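Local coordinates for protein LRIM1 (Anopheles gambiae, PDB 3O53) that regulates complement-like immunity in the mosquito as part of a heterodimer with the leucine-rich repeat protein APL1C, represented here by its leucine-rich repeat domain, at residues Y12-V17 / K23-S28; R83-N88 / L95-S100; D157-A162 / L174-N179; Q270-L275 / G292-E297. One frame throughout, in Å; residues are numbered along the deposited sequence.

How the contacts relate
All four contacts are buried and apolar at heart, and they follow one another along the solenoid. Contacts 1, 2 and 3 each use a strand of the long array of repeat strands; contact 4 lies in the cap at the far end, about 55 Å from contact 1, centre to centre. Contact 1 packs a strand against a helix with small and branched aliphatic residues. Contacts 2 and 3 span the interior of repeat turns that have an opposite short strand instead of a helix, with leucine and valine turned inward, the end of a phenylalanine ring reaching in, and asparagines binding backbone carbonyls. Contact 2 also reaches the surface, through Arg83, Ser100 and a glycan. Contact 4 again pairs helix with strand, beside two disulfides.

Contact 1 (Y12-V17 / K23-S28); sequences YKIEKV and KQALAS
Segments 12-17 and 23-28 come nearest at Val17, in the loop just after strand 11-15, and Ala25 of helix 22-30, whose CA atoms lie 7.6 Å apart. The pair belongs to the strand-then-helix unit at the N-terminal end of the leucine-rich repeat solenoid, where strand 4-8 forms the outer edge and strand 38-40 continues the array. Ile14 carries most of the contact from the strand, using both of its branches: CG2 meets Ala25 CB at 4.3 Å, while CD1, held at the end of an extended arm (chi2 -173°), reaches Leu26 CD2 at 4.4 Å. Val17 adds a second methyl, CG1, 4.2 Å from the same Ala25 CB. Alanine suits this helix position because its one methyl is met by both branched residues at close to van der Waals distance. Beyond the strand, Asn44, in the loop after strand 38-40, binds Ile14 O through its ND2 and Val17 N through its OD1, fixing the turn that brings Val17 inward. On the helix, Gln24 O accepts from both Ser28 N and Ser28 OG, the hydroxyl lying 3.3 Å from Gln24 O and above its carbonyl plane.

Contact 2 (R83-N88 / L95-S100); sequences RTLDLN and LLVGPS. With NAG (2-acetamido-2-deoxy-beta-D-glucopyranose), chain C.
Leu87 O accepts hydrogen bonds from two amides, Asn90 ND2 and Asn109 ND2, while the Leu87 side chain reaches inward to Leu95. One residue thus ties its backbone to asparagines and fills the interior. Its CD2 lies 4.1 Å from Leu95 CD2. Leu85 is shared: with CG anti to the backbone N (chi1 176°), its CD2 is carried to within 3.6 Å of Val97 CG1 and 4.3 Å of Leu95 CD1, the leucine and valine crossing at a slant. Branched aliphatic residues suit both segments because each needs bulk on its inward face. Outward, Asp86 divides its carboxylate. OD1 takes the N-H of Asn88 at 2.8 Å, an Asx turn, and OD2 accepts a hydrogen bond from the acetamide N2 of an N-acetylglucosamine at 2.9 Å, nearly straight at 166°; the sugar belongs to the glycan carried by Asn64. At the surface Arg83 CA makes a CA-H...O contact of 3.2 Å with Ser100 O, and the arginine's guanidinium forms salt bridges to Glu61 and Glu102. Inward leucines and valines, with an asparagine ladder, are the signature of a leucine-rich repeat coil.

Contact 3 (D157-A162 / L174-N179); sequences DTVNFA and LNLQYN
Apolar contacts join the two segments in two pairs, Val159 with Leu176 and Phe161 with Leu174, across the interior of a leucine-rich repeat turn. Val159 CG2 lies 4.0 Å from Leu176 CD1. The CA atoms of these two residues are 9.3 Å apart, so the side chains themselves bridge the space between strand 158-160 and the residue just after strand 173-175. In the second pair Leu174 CD2 approaches the edge of the Phe161 ring, near its plane, and stands 4.2 Å from CE1. The ring comes off a 3-10 segment rather than the strand, and its first torsion (chi1 -75°) sets CG anti to the carbonyl carbon, from where the long flat group can span the wider gap to Leu174. Leu149 of strand 146-150 and Leu196 of strand 195-197 also touch Leu174, and Val184 packs on both Val159 and Phe161.

The polar bonds do not join the two segments; they run within each one or to neighbouring turns. Asn160 OD1 accepts from Ala162 N at 3.1 Å, and Asn175 OD1 from Gln177 N at 3.1 Å: two Asx turns that bend the chain as each strand finishes. Asparagine serves well there because its short amide can reach back to the main chain. Asn179 is buried and uses its whole amide. ND2 donates to Leu176 O at 3.0 Å, coming from well above the carbonyl plane although the oxygen lies in the plane of the amide, and also to Leu151 O; OD1 accepts from Ile156 N. Leu176 O in turn receives Asn201 ND2. The chemistry implies a division of labour: aliphatic and aromatic groups fill the coil, while asparagine amides bind backbone N-H and C=O groups in the turns, consistent with the asparagine ladder of leucine-rich repeats.

Contact 4 (Q270-L275 / G292-E297); sequences QTVKKL and GAYCCE
Val272 meets Ala293 and Tyr294 with one methyl, joining helix 262-276 to the start of strand 294-296 in the cap that closes the C-terminal end of the leucine-rich repeat solenoid. This is the tight part. Val272 CG2 lies 4.0 Å from Ala293 CB and 4.2 Å from Tyr294 CE1, approaching the ring at a slant. The valine is rotated so that CG1 is anti to the backbone N (chi1 176°), which leaves CG2 as the branch directed at the strand. A small alanine lets the helix come close, with Val272 CA and Ala293 CA 7.2 Å apart, while the flat tyrosine offers a broad apolar surface that also touches Phe242, Leu254 and Phe258.

Elsewhere the helix is looser and meets solvent. Gln270 and Lys273 are exposed, polar residues fitted to that surface. Lys274 is exposed as well, but its amine has a partner in His241 ND1. Thr271, buried at the flank, binds Val267 O and Phe242 N through OG1, tying the helix to the last repeat strand. The helix itself is kept by ordinary bonds such as Lys274 N to Gln270 O at 2.9 Å.

Beyond Tyr294 the strand moves off from the helix and is held covalently instead: Cys295 is joined to Cys283 and Cys296 to Cys251. Paired disulfides of this kind are familiar from C-terminal caps of extracellular leucine-rich repeat proteins. At the buried end of the tyrosine, the hydroxyl OH is hydrogen-bonded to the backbone N of Leu244.

Contact 1 (Y12-V17 / K23-S28)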
loop_
_atom_site.group_PDB
_atom_site.type_symbol
_atom_site.label_atom_id
_atom_site.label_comp_id
_atom_site.label_asym_id
_atom_site.label_seq_id
_atom_site.Cartn_x
_atom_site.Cartn_y
_atom_site.Cartn_z
ATOM N N TYR A 12 14.054 20.446 -16.719
ATOM C CA TYR A 12 13.733 20.416 -18.138
ATOM C C TYR A 12 12.491 19.579 -18.406
ATOM O O TYR A 12 12.201 18.624 -17.681
ATOM C CB TYR A 12 14.892 19.808 -18.915
ATOM C CG TYR A 12 16.179 20.594 -18.861
ATOM C CD1 TYR A 12 16.629 21.294 -19.973
ATOM C CD2 TYR A 12 16.959 20.612 -17.712
ATOM C CE1 TYR A 12 17.811 22.001 -19.942
ATOM C CE2 TYR A 12 18.142 21.322 -17.669
ATOM C CZ TYR A 12 18.565 22.013 -18.791
ATOM O OH TYR A 12 19.741 22.719 -18.765
ATOM N N LYS A 13 11.779 19.925 -19.472
ATOM C CA LYS A 13 10.570 19.216 -19.858
ATOM C C LYS A 13 10.592 19.033 -21.365
ATOM O O LYS A 13 10.986 19.938 -22.097
ATOM C CB LYS A 13 9.335 20.002 -19.411
ATOM C CG LYS A 13 7.998 19.432 -19.861
ATOM C CD LYS A 13 6.871 19.946 -18.964
ATOM C CE LYS A 13 5.548 20.069 -19.701
ATOM N NZ LYS A 13 5.071 18.792 -20.289
ATOM N N ILE A 14 10.195 17.854 -21.830
ATOM C CA ILE A 14 10.216 17.564 -23.253
ATOM C C ILE A 14 8.832 17.120 -23.711
ATOM O O ILE A 14 8.213 16.261 -23.090
ATOM C CB ILE A 14 11.264 16.483 -23.590
ATOM C CG1 ILE A 14 12.589 16.807 -22.890
ATOM C CG2 ILE A 14 11.454 16.386 -25.090
ATOM C CD1 ILE A 14 13.740 15.914 -23.283
ATOM N N GLU A 15 8.347 17.724 -24.791
ATOM C CA GLU A 15 7.023 17.414 -25.316
ATOM C C GLU A 15 7.094 17.089 -26.802
ATOM O O GLU A 15 8.059 17.435 -27.484
ATOM C CB GLU A 15 6.074 18.593 -25.103
ATOM C CG GLU A 15 6.005 19.093 -23.674
ATOM C CD GLU A 15 4.997 20.210 -23.499
ATOM O OE1 GLU A 15 5.225 21.089 -22.645
ATOM O OE2 GLU A 15 3.980 20.211 -24.223
ATOM N N LYS A 16 6.058 16.425 -27.300
ATOM C CA LYS A 16 5.977 16.083 -28.711
ATOM C C LYS A 16 7.158 15.218 -29.137
ATOM O O LYS A 16 7.684 15.375 -30.240
ATOM C CB LYS A 16 5.905 17.356 -29.561
ATOM C CG LYS A 16 4.715 18.237 -29.212
ATOM C CD LYS A 16 4.449 19.301 -30.261
ATOM C CE LYS A 16 3.119 19.992 -30.001
ATOM N NZ LYS A 16 2.858 21.106 -30.951
ATOM N N VAL A 17 7.566 14.304 -28.256
ATOM C CA VAL A 17 8.600 13.325 -28.579
ATOM C C VAL A 17 7.967 11.974 -28.869
ATOM O O VAL A 17 6.804 11.739 -28.548
ATOM C CB VAL A 17 9.606 13.141 -27.430
ATOM C CG1 VAL A 17 10.428 14.394 -27.238
ATOM C CG2 VAL A 17 8.882 12.760 -26.138
ATOM N N LYS A 23 15.821 9.693 -28.941
ATOM C CA LYS A 23 17.277 9.628 -28.935
ATOM C C LYS A 23 17.897 10.969 -29.315
ATOM O O LYS A 23 18.901 11.387 -28.739
ATOM C CB LYS A 23 17.758 8.545 -29.901
ATOM C CG LYS A 23 17.171 7.166 -29.630
ATOM C CD LYS A 23 17.574 6.174 -30.712
ATOM C CE LYS A 23 16.977 4.798 -30.466
ATOM N NZ LYS A 23 17.332 3.843 -31.554
ATOM N N GLN A 24 17.296 11.636 -30.293
ATOM C CA GLN A 24 17.766 12.945 -30.719
ATOM C C GLN A 24 17.552 13.975 -29.615
ATOM O O GLN A 24 18.463 14.725 -29.271
ATOM C CB GLN A 24 17.037 13.378 -31.989
ATOM C CG GLN A 24 17.357 14.791 -32.428
ATOM C CD GLN A 24 16.575 15.201 -33.657
ATOM O OE1 GLN A 24 16.137 14.355 -34.436
ATOM N NE2 GLN A 24 16.395 16.505 -33.836
ATOM N N ALA A 25 16.344 14.005 -29.062
ATOM C CA ALA A 25 16.005 14.953 -28.008
ATOM C C ALA A 25 16.986 14.865 -26.842
ATOM O O ALA A 25 17.413 15.884 -26.299
ATOM C CB ALA A 25 14.585 14.710 -27.522
ATOM N N LEU A 26 17.343 13.642 -26.462
ATOM C CA LEU A 26 18.215 13.430 -25.316
ATOM C C LEU A 26 19.647 13.840 -25.642
ATOM O O LEU A 26 20.390 14.254 -24.757
ATOM C CB LEU A 26 18.165 11.967 -24.858
ATOM C CG LEU A 26 16.816 11.485 -24.304
ATOM C CD1 LEU A 26 16.910 10.035 -23.829
ATOM C CD2 LEU A 26 16.322 12.382 -23.169
ATOM N N ALA A 27 20.027 13.725 -26.913
ATOM C CA ALA A 27 21.340 14.180 -27.360
ATOM C C ALA A 27 21.459 15.683 -27.152
ATOM O O ALA A 27 22.445 16.164 -26.598
ATOM C CB ALA A 27 21.551 13.833 -28.821
ATOM N N SER A 28 20.447 16.419 -27.600
ATOM C CA SER A 28 20.378 17.855 -27.376
ATOM C C SER A 28 20.479 18.157 -25.888
ATOM O O SER A 28 21.224 19.046 -25.474
ATOM C CB SER A 28 19.060 18.414 -27.913
ATOM O OG SER A 28 18.827 17.990 -29.244
#

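Contact 2 (R83-N88 / L95-S100)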
loop_
_atom_site.group_PDB
_atom_site.type_symbol
_atom_site.label_atom_id
_atom_site.label_comp_id
_atom_site.label_asym_id
_atom_site.label_seq_id
_atom_site.Cartn_x
_atom_site.Cartn_y
_atom_site.Cartn_z
ATOM N N ARG A 83 16.286 10.155 -7.237
ATOM C CA ARG A 83 15.633 10.181 -5.928
ATOM C C ARG A 83 14.122 10.053 -6.060
ATOM O O ARG A 83 13.459 9.474 -5.209
ATOM C CB ARG A 83 15.956 11.490 -5.183
ATOM C CG ARG A 83 17.441 11.723 -4.953
ATOM C CD ARG A 83 17.726 13.135 -4.435
ATOM N NE ARG A 83 17.304 13.307 -3.047
ATOM C CZ ARG A 83 17.358 14.456 -2.378
ATOM N NH1 ARG A 83 17.821 15.554 -2.965
ATOM N NH2 ARG A 83 16.947 14.508 -1.116
ATOM N N THR A 84 13.568 10.610 -7.124
ATOM C CA THR A 84 12.127 10.610 -7.303
ATOM C C THR A 84 11.820 10.116 -8.701
ATOM O O THR A 84 12.378 10.607 -9.668
ATOM C CB THR A 84 11.548 12.025 -7.100
ATOM O OG1 THR A 84 11.877 12.480 -5.787
ATOM C CG2 THR A 84 10.033 12.030 -7.251
ATOM N N LEU A 85 10.947 9.121 -8.794
ATOM C CA LEU A 85 10.557 8.559 -10.073
ATOM C C LEU A 85 9.050 8.493 -10.121
ATOM O O LEU A 85 8.431 7.923 -9.234
ATOM C CB LEU A 85 11.133 7.149 -10.225
ATOM C CG LEU A 85 10.727 6.396 -11.490
ATOM C CD1 LEU A 85 11.253 7.110 -12.735
ATOM C CD2 LEU A 85 11.249 4.968 -11.433
ATOM N N ASP A 86 8.454 9.065 -11.156
ATOM C CA ASP A 86 7.011 8.982 -11.328
ATOM C C ASP A 86 6.676 8.342 -12.676
ATOM O O ASP A 86 6.933 8.924 -13.723
ATOM C CB ASP A 86 6.398 10.380 -11.233
ATOM C CG ASP A 86 4.873 10.366 -11.316
ATOM O OD1 ASP A 86 4.292 9.362 -11.778
ATOM O OD2 ASP A 86 4.251 11.374 -10.927
ATOM N N LEU A 87 6.122 7.136 -12.657
ATOM C CA LEU A 87 5.650 6.511 -13.889
ATOM C C LEU A 87 4.167 6.173 -13.796
ATOM O O LEU A 87 3.696 5.249 -14.451
ATOM C CB LEU A 87 6.447 5.252 -14.213
ATOM C CG LEU A 87 6.335 4.117 -13.200
ATOM C CD1 LEU A 87 6.344 2.758 -13.896
ATOM C CD2 LEU A 87 7.464 4.240 -12.192
ATOM N N ASN A 88 3.439 6.928 -12.978
ATOM C CA ASN A 88 1.989 6.806 -12.900
ATOM C C ASN A 88 1.389 6.737 -14.299
ATOM O O ASN A 88 1.800 7.477 -15.196
ATOM C CB ASN A 88 1.375 8.009 -12.168
ATOM C CG ASN A 88 1.575 7.959 -10.658
ATOM O OD1 ASN A 88 1.991 6.948 -10.099
ATOM N ND2 ASN A 88 1.263 9.069 -9.990
ATOM N N LEU A 95 9.458 -3.497 -12.635
ATOM C CA LEU A 95 10.093 -2.219 -12.375
ATOM C C LEU A 95 11.321 -2.434 -11.506
ATOM O O LEU A 95 11.256 -3.143 -10.508
ATOM C CB LEU A 95 9.082 -1.299 -11.665
ATOM C CG LEU A 95 9.542 0.022 -11.050
ATOM C CD1 LEU A 95 10.141 0.904 -12.129
ATOM C CD2 LEU A 95 8.353 0.712 -10.343
ATOM N N LEU A 96 12.442 -1.826 -11.888
ATOM C CA LEU A 96 13.654 -1.873 -11.080
ATOM C C LEU A 96 14.227 -0.472 -10.914
ATOM O O LEU A 96 14.397 0.252 -11.888
ATOM C CB LEU A 96 14.714 -2.760 -11.745
ATOM C CG LEU A 96 14.288 -4.185 -12.094
ATOM C CD1 LEU A 96 13.520 -4.194 -13.392
ATOM C CD2 LEU A 96 15.503 -5.110 -12.185
ATOM N N VAL A 97 14.553 -0.096 -9.686
ATOM C CA VAL A 97 15.087 1.231 -9.443
ATOM C C VAL A 97 16.312 1.176 -8.533
ATOM O O VAL A 97 16.617 0.135 -7.948
ATOM C CB VAL A 97 13.989 2.169 -8.889
ATOM C CG1 VAL A 97 12.803 2.168 -9.843
ATOM C CG2 VAL A 97 13.553 1.736 -7.502
ATOM N N GLY A 98 17.012 2.304 -8.434
ATOM C CA GLY A 98 18.337 2.360 -7.843
ATOM C C GLY A 98 18.389 2.692 -6.366
ATOM O O GLY A 98 17.354 2.758 -5.697
ATOM N N PRO A 99 19.607 2.930 -5.851
ATOM C CA PRO A 99 19.910 3.070 -4.422
ATOM C C PRO A 99 19.548 4.429 -3.818
ATOM O O PRO A 99 19.561 4.553 -2.595
ATOM C CB PRO A 99 21.435 2.881 -4.361
ATOM C CG PRO A 99 21.887 2.609 -5.779
ATOM C CD PRO A 99 20.813 3.103 -6.674
ATOM N N SER A 100 19.240 5.424 -4.646
ATOM C CA SER A 100 18.913 6.764 -4.145
ATOM C C SER A 100 17.419 7.060 -4.157
ATOM O O SER A 100 16.992 8.166 -3.810
ATOM C CB SER A 100 19.633 7.836 -4.968
ATOM O OG SER A 100 21.030 7.747 -4.794
HETATM C C1 NAG C . 4.684 14.241 -13.263
HETATM C C2 NAG C . 4.469 14.919 -11.922
HETATM C C3 NAG C . 2.983 14.977 -11.607
HETATM C C4 NAG C . 2.203 15.567 -12.773
HETATM C C5 NAG C . 2.540 14.855 -14.072
HETATM C C6 NAG C . 1.840 15.532 -15.244
HETATM C C7 NAG C . 6.099 14.601 -10.135
HETATM C C8 NAG C . 6.627 13.617 -9.142
HETATM N N2 NAG C . 5.113 14.142 -10.894
HETATM O O3 NAG C . 2.793 15.708 -10.424
HETATM O O4 NAG C . 0.836 15.407 -12.515
HETATM O O5 NAG C . 3.936 14.873 -14.278
HETATM O O6 NAG C . 2.323 16.854 -15.360
HETATM O O7 NAG C . 6.565 15.741 -10.217
#

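Contact 3 (D157-A162 / L174-N179)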
loop_
_atom_site.group_PDB
_atom_site.type_symbol
_atom_site.label_atom_id
_atom_site.label_comp_id
_atom_site.label_asym_id
_atom_site.label_seq_id
_atom_site.Cartn_x
_atom_site.Cartn_y
_atom_site.Cartn_z
ATOM N N ASP A 157 -3.369 -11.808 -1.714
ATOM C CA ASP A 157 -4.215 -12.858 -1.160
ATOM C C ASP A 157 -3.949 -13.067 0.324
ATOM O O ASP A 157 -4.836 -13.469 1.076
ATOM C CB ASP A 157 -3.961 -14.172 -1.918
ATOM C CG ASP A 157 -5.121 -15.129 -1.823
ATOM O OD1 ASP A 157 -6.261 -14.712 -2.117
ATOM O OD2 ASP A 157 -4.898 -16.296 -1.455
ATOM N N THR A 158 -2.717 -12.805 0.751
ATOM C CA THR A 158 -2.380 -12.942 2.161
ATOM C C THR A 158 -1.284 -11.961 2.545
ATOM O O THR A 158 -0.563 -11.442 1.689
ATOM C CB THR A 158 -1.912 -14.387 2.516
ATOM O OG1 THR A 158 -0.605 -14.614 1.991
ATOM C CG2 THR A 158 -2.853 -15.433 1.949
ATOM N N VAL A 159 -1.169 -11.709 3.845
ATOM C CA VAL A 159 -0.173 -10.791 4.370
ATOM C C VAL A 159 0.570 -11.433 5.536
ATOM O O VAL A 159 -0.043 -11.976 6.449
ATOM C CB VAL A 159 -0.824 -9.484 4.873
ATOM C CG1 VAL A 159 0.188 -8.653 5.684
ATOM C CG2 VAL A 159 -1.361 -8.680 3.689
ATOM N N ASN A 160 1.895 -11.349 5.496
ATOM C CA ASN A 160 2.739 -11.787 6.594
ATOM C C ASN A 160 3.592 -10.595 7.011
ATOM O O ASN A 160 4.496 -10.189 6.282
ATOM C CB ASN A 160 3.620 -12.962 6.145
ATOM C CG ASN A 160 4.549 -13.471 7.248
ATOM O OD1 ASN A 160 4.669 -12.871 8.319
ATOM N ND2 ASN A 160 5.220 -14.585 6.975
ATOM N N PHE A 161 3.290 -10.025 8.170
ATOM C CA PHE A 161 3.939 -8.799 8.609
ATOM C C PHE A 161 5.448 -8.939 8.679
ATOM O O PHE A 161 6.165 -7.978 8.459
ATOM C CB PHE A 161 3.405 -8.358 9.977
ATOM C CG PHE A 161 2.030 -7.739 9.925
ATOM C CD1 PHE A 161 1.722 -6.779 8.965
ATOM C CD2 PHE A 161 1.053 -8.111 10.840
ATOM C CE1 PHE A 161 0.453 -6.203 8.912
ATOM C CE2 PHE A 161 -0.217 -7.540 10.800
ATOM C CZ PHE A 161 -0.520 -6.582 9.835
ATOM N N ALA A 162 5.925 -10.135 8.998
ATOM C CA ALA A 162 7.355 -10.396 9.046
ATOM C C ALA A 162 8.053 -9.987 7.749
ATOM O O ALA A 162 9.231 -9.620 7.754
ATOM C CB ALA A 162 7.608 -11.873 9.342
ATOM N N LEU A 174 0.443 2.000 6.035
ATOM C CA LEU A 174 0.317 0.789 5.225
ATOM C C LEU A 174 -1.121 0.707 4.710
ATOM O O LEU A 174 -2.036 0.527 5.497
ATOM C CB LEU A 174 0.657 -0.447 6.074
ATOM C CG LEU A 174 0.589 -1.827 5.401
ATOM C CD1 LEU A 174 1.389 -1.847 4.126
ATOM C CD2 LEU A 174 1.072 -2.926 6.359
ATOM N N ASN A 175 -1.316 0.857 3.397
ATOM C CA ASN A 175 -2.642 0.768 2.789
ATOM C C ASN A 175 -2.740 -0.519 1.992
ATOM O O ASN A 175 -2.002 -0.716 1.039
ATOM C CB ASN A 175 -2.889 1.953 1.849
ATOM C CG ASN A 175 -4.370 2.153 1.511
ATOM O OD1 ASN A 175 -5.208 1.234 1.624
ATOM N ND2 ASN A 175 -4.695 3.380 1.084
ATOM N N LEU A 176 -3.648 -1.394 2.390
ATOM C CA LEU A 176 -3.805 -2.682 1.732
ATOM C C LEU A 176 -5.277 -2.871 1.393
ATOM O O LEU A 176 -5.729 -3.987 1.175
ATOM C CB LEU A 176 -3.322 -3.815 2.653
ATOM C CG LEU A 176 -1.807 -3.936 2.809
ATOM C CD1 LEU A 176 -1.450 -4.728 4.058
ATOM C CD2 LEU A 176 -1.202 -4.581 1.560
ATOM N N GLN A 177 -6.016 -1.766 1.360
ATOM C CA GLN A 177 -7.456 -1.804 1.113
ATOM C C GLN A 177 -7.744 -2.291 -0.308
ATOM O O GLN A 177 -6.957 -2.072 -1.223
ATOM C CB GLN A 177 -8.089 -0.412 1.340
ATOM C CG GLN A 177 -8.171 0.418 0.076
ATOM C CD GLN A 177 -8.129 1.922 0.305
ATOM O OE1 GLN A 177 -7.195 2.439 0.908
ATOM N NE2 GLN A 177 -9.124 2.635 -0.224
ATOM N N TYR A 178 -8.874 -2.968 -0.484
ATOM C CA TYR A 178 -9.300 -3.430 -1.802
ATOM C C TYR A 178 -8.311 -4.408 -2.434
ATOM O O TYR A 178 -7.985 -4.328 -3.620
ATOM C CB TYR A 178 -9.549 -2.241 -2.731
ATOM C CG TYR A 178 -10.848 -1.528 -2.418
ATOM C CD1 TYR A 178 -12.055 -2.195 -2.528
ATOM C CD2 TYR A 178 -10.867 -0.195 -2.019
ATOM C CE1 TYR A 178 -13.250 -1.565 -2.244
ATOM C CE2 TYR A 178 -12.073 0.451 -1.736
ATOM C CZ TYR A 178 -13.257 -0.248 -1.854
ATOM O OH TYR A 178 -14.469 0.341 -1.590
ATOM N N ASN A 179 -7.828 -5.334 -1.625
ATOM C CA ASN A 179 -7.149 -6.493 -2.154
ATOM C C ASN A 179 -8.072 -7.673 -1.882
ATOM O O ASN A 179 -9.289 -7.493 -1.776
ATOM C CB ASN A 179 -5.776 -6.645 -1.503
ATOM C CG ASN A 179 -4.731 -5.739 -2.136
ATOM O OD1 ASN A 179 -4.108 -6.095 -3.126
ATOM N ND2 ASN A 179 -4.527 -4.565 -1.548
#

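Contact 4 (Q270-L275 / G292-E297)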
loop_
_atom_site.group_PDB
_atom_site.type_symbol
_atom_site.label_atom_id
_atom_site.label_comp_id
_atom_site.label_asym_id
_atom_site.label_seq_id
_atom_site.Cartn_x
_atom_site.Cartn_y
_atom_site.Cartn_z
ATOM N N GLN A 270 -17.544 6.600 18.147
ATOM C CA GLN A 270 -17.258 7.924 17.599
ATOM C C GLN A 270 -16.916 7.840 16.119
ATOM O O GLN A 270 -17.287 8.707 15.326
ATOM C CB GLN A 270 -16.098 8.583 18.348
ATOM C CG GLN A 270 -16.467 9.070 19.736
ATOM C CD GLN A 270 -15.267 9.553 20.519
ATOM O OE1 GLN A 270 -14.152 9.065 20.336
ATOM N NE2 GLN A 270 -15.490 10.515 21.404
ATOM N N THR A 271 -16.181 6.800 15.752
ATOM C CA THR A 271 -15.790 6.600 14.363
ATOM C C THR A 271 -17.013 6.407 13.477
ATOM O O THR A 271 -17.116 7.030 12.420
ATOM C CB THR A 271 -14.840 5.388 14.217
ATOM O OG1 THR A 271 -13.615 5.667 14.900
ATOM C CG2 THR A 271 -14.517 5.121 12.733
ATOM N N VAL A 272 -17.947 5.563 13.911
ATOM C CA VAL A 272 -19.176 5.350 13.144
ATOM C C VAL A 272 -19.988 6.651 13.074
ATOM O O VAL A 272 -20.474 7.029 12.010
ATOM C CB VAL A 272 -20.043 4.223 13.736
ATOM C CG1 VAL A 272 -21.343 4.099 12.965
ATOM C CG2 VAL A 272 -19.280 2.891 13.721
ATOM N N LYS A 273 -20.112 7.353 14.195
ATOM C CA LYS A 273 -20.855 8.615 14.203
ATOM C C LYS A 273 -20.276 9.594 13.186
ATOM O O LYS A 273 -20.996 10.169 12.376
ATOM C CB LYS A 273 -20.836 9.265 15.589
ATOM C CG LYS A 273 -21.832 10.411 15.702
ATOM C CD LYS A 273 -21.685 11.171 17.007
ATOM C CE LYS A 273 -22.658 12.345 17.064
ATOM N NZ LYS A 273 -22.416 13.237 18.231
ATOM N N LYS A 274 -18.964 9.781 13.239
ATOM C CA LYS A 274 -18.279 10.711 12.351
ATOM C C LYS A 274 -18.528 10.386 10.870
ATOM O O LYS A 274 -18.664 11.295 10.042
ATOM C CB LYS A 274 -16.776 10.694 12.659
ATOM C CG LYS A 274 -15.895 11.238 11.558
ATOM C CD LYS A 274 -14.417 11.164 11.941
ATOM C CE LYS A 274 -13.811 9.776 11.678
ATOM N NZ LYS A 274 -12.336 9.777 11.924
ATOM N N LEU A 275 -18.598 9.097 10.535
ATOM C CA LEU A 275 -18.663 8.684 9.134
ATOM C C LEU A 275 -20.086 8.559 8.577
ATOM O O LEU A 275 -20.283 8.647 7.371
ATOM C CB LEU A 275 -17.908 7.358 8.933
ATOM C CG LEU A 275 -16.401 7.425 9.202
ATOM C CD1 LEU A 275 -15.753 6.046 9.105
ATOM C CD2 LEU A 275 -15.716 8.412 8.252
ATOM N N GLY A 292 -22.192 -2.637 21.266
ATOM C CA GLY A 292 -21.663 -1.329 20.973
ATOM C C GLY A 292 -22.117 -0.961 19.580
ATOM O O GLY A 292 -23.235 -1.273 19.167
ATOM N N ALA A 293 -21.232 -0.338 18.826
ATOM C CA ALA A 293 -21.608 0.203 17.535
ATOM C C ALA A 293 -21.790 -0.867 16.453
ATOM O O ALA A 293 -22.370 -0.588 15.410
ATOM C CB ALA A 293 -20.584 1.234 17.093
ATOM N N TYR A 294 -21.316 -2.084 16.679
ATOM C CA TYR A 294 -21.321 -3.063 15.592
ATOM C C TYR A 294 -22.431 -4.114 15.678
ATOM O O TYR A 294 -22.787 -4.567 16.753
ATOM C CB TYR A 294 -19.963 -3.740 15.510
ATOM C CG TYR A 294 -18.834 -2.764 15.278
ATOM C CD1 TYR A 294 -18.851 -1.878 14.202
ATOM C CD2 TYR A 294 -17.743 -2.741 16.129
ATOM C CE1 TYR A 294 -17.801 -0.983 13.997
ATOM C CE2 TYR A 294 -16.701 -1.871 15.930
ATOM C CZ TYR A 294 -16.729 -0.998 14.873
ATOM O OH TYR A 294 -15.657 -0.151 14.711
ATOM N N CYS A 295 -22.977 -4.478 14.524
ATOM C CA CYS A 295 -23.948 -5.551 14.435
ATOM C C CYS A 295 -23.279 -6.826 14.895
ATOM O O CYS A 295 -22.069 -6.976 14.773
ATOM C CB CYS A 295 -24.430 -5.727 12.993
ATOM S SG CYS A 295 -25.216 -4.235 12.308
ATOM N N CYS A 296 -24.062 -7.752 15.420
ATOM C CA CYS A 296 -23.509 -9.045 15.779
ATOM C C CYS A 296 -24.608 -10.091 15.888
ATOM O O CYS A 296 -25.775 -9.754 16.056
ATOM C CB CYS A 296 -22.724 -8.944 17.085
ATOM S SG CYS A 296 -23.708 -8.470 18.515
ATOM N N GLU A 297 -24.217 -11.358 15.772
ATOM C CA GLU A 297 -25.144 -12.475 15.856
ATOM C C GLU A 297 -24.597 -13.435 16.895
ATOM O O GLU A 297 -23.385 -13.537 17.069
ATOM C CB GLU A 297 -25.256 -13.171 14.496
ATOM C CG GLU A 297 -26.149 -14.404 14.481
ATOM C CD GLU A 297 -27.617 -14.066 14.281
ATOM O OE1 GLU A 297 -28.013 -13.787 13.128
ATOM O OE2 GLU A 297 -28.379 -14.095 15.271
#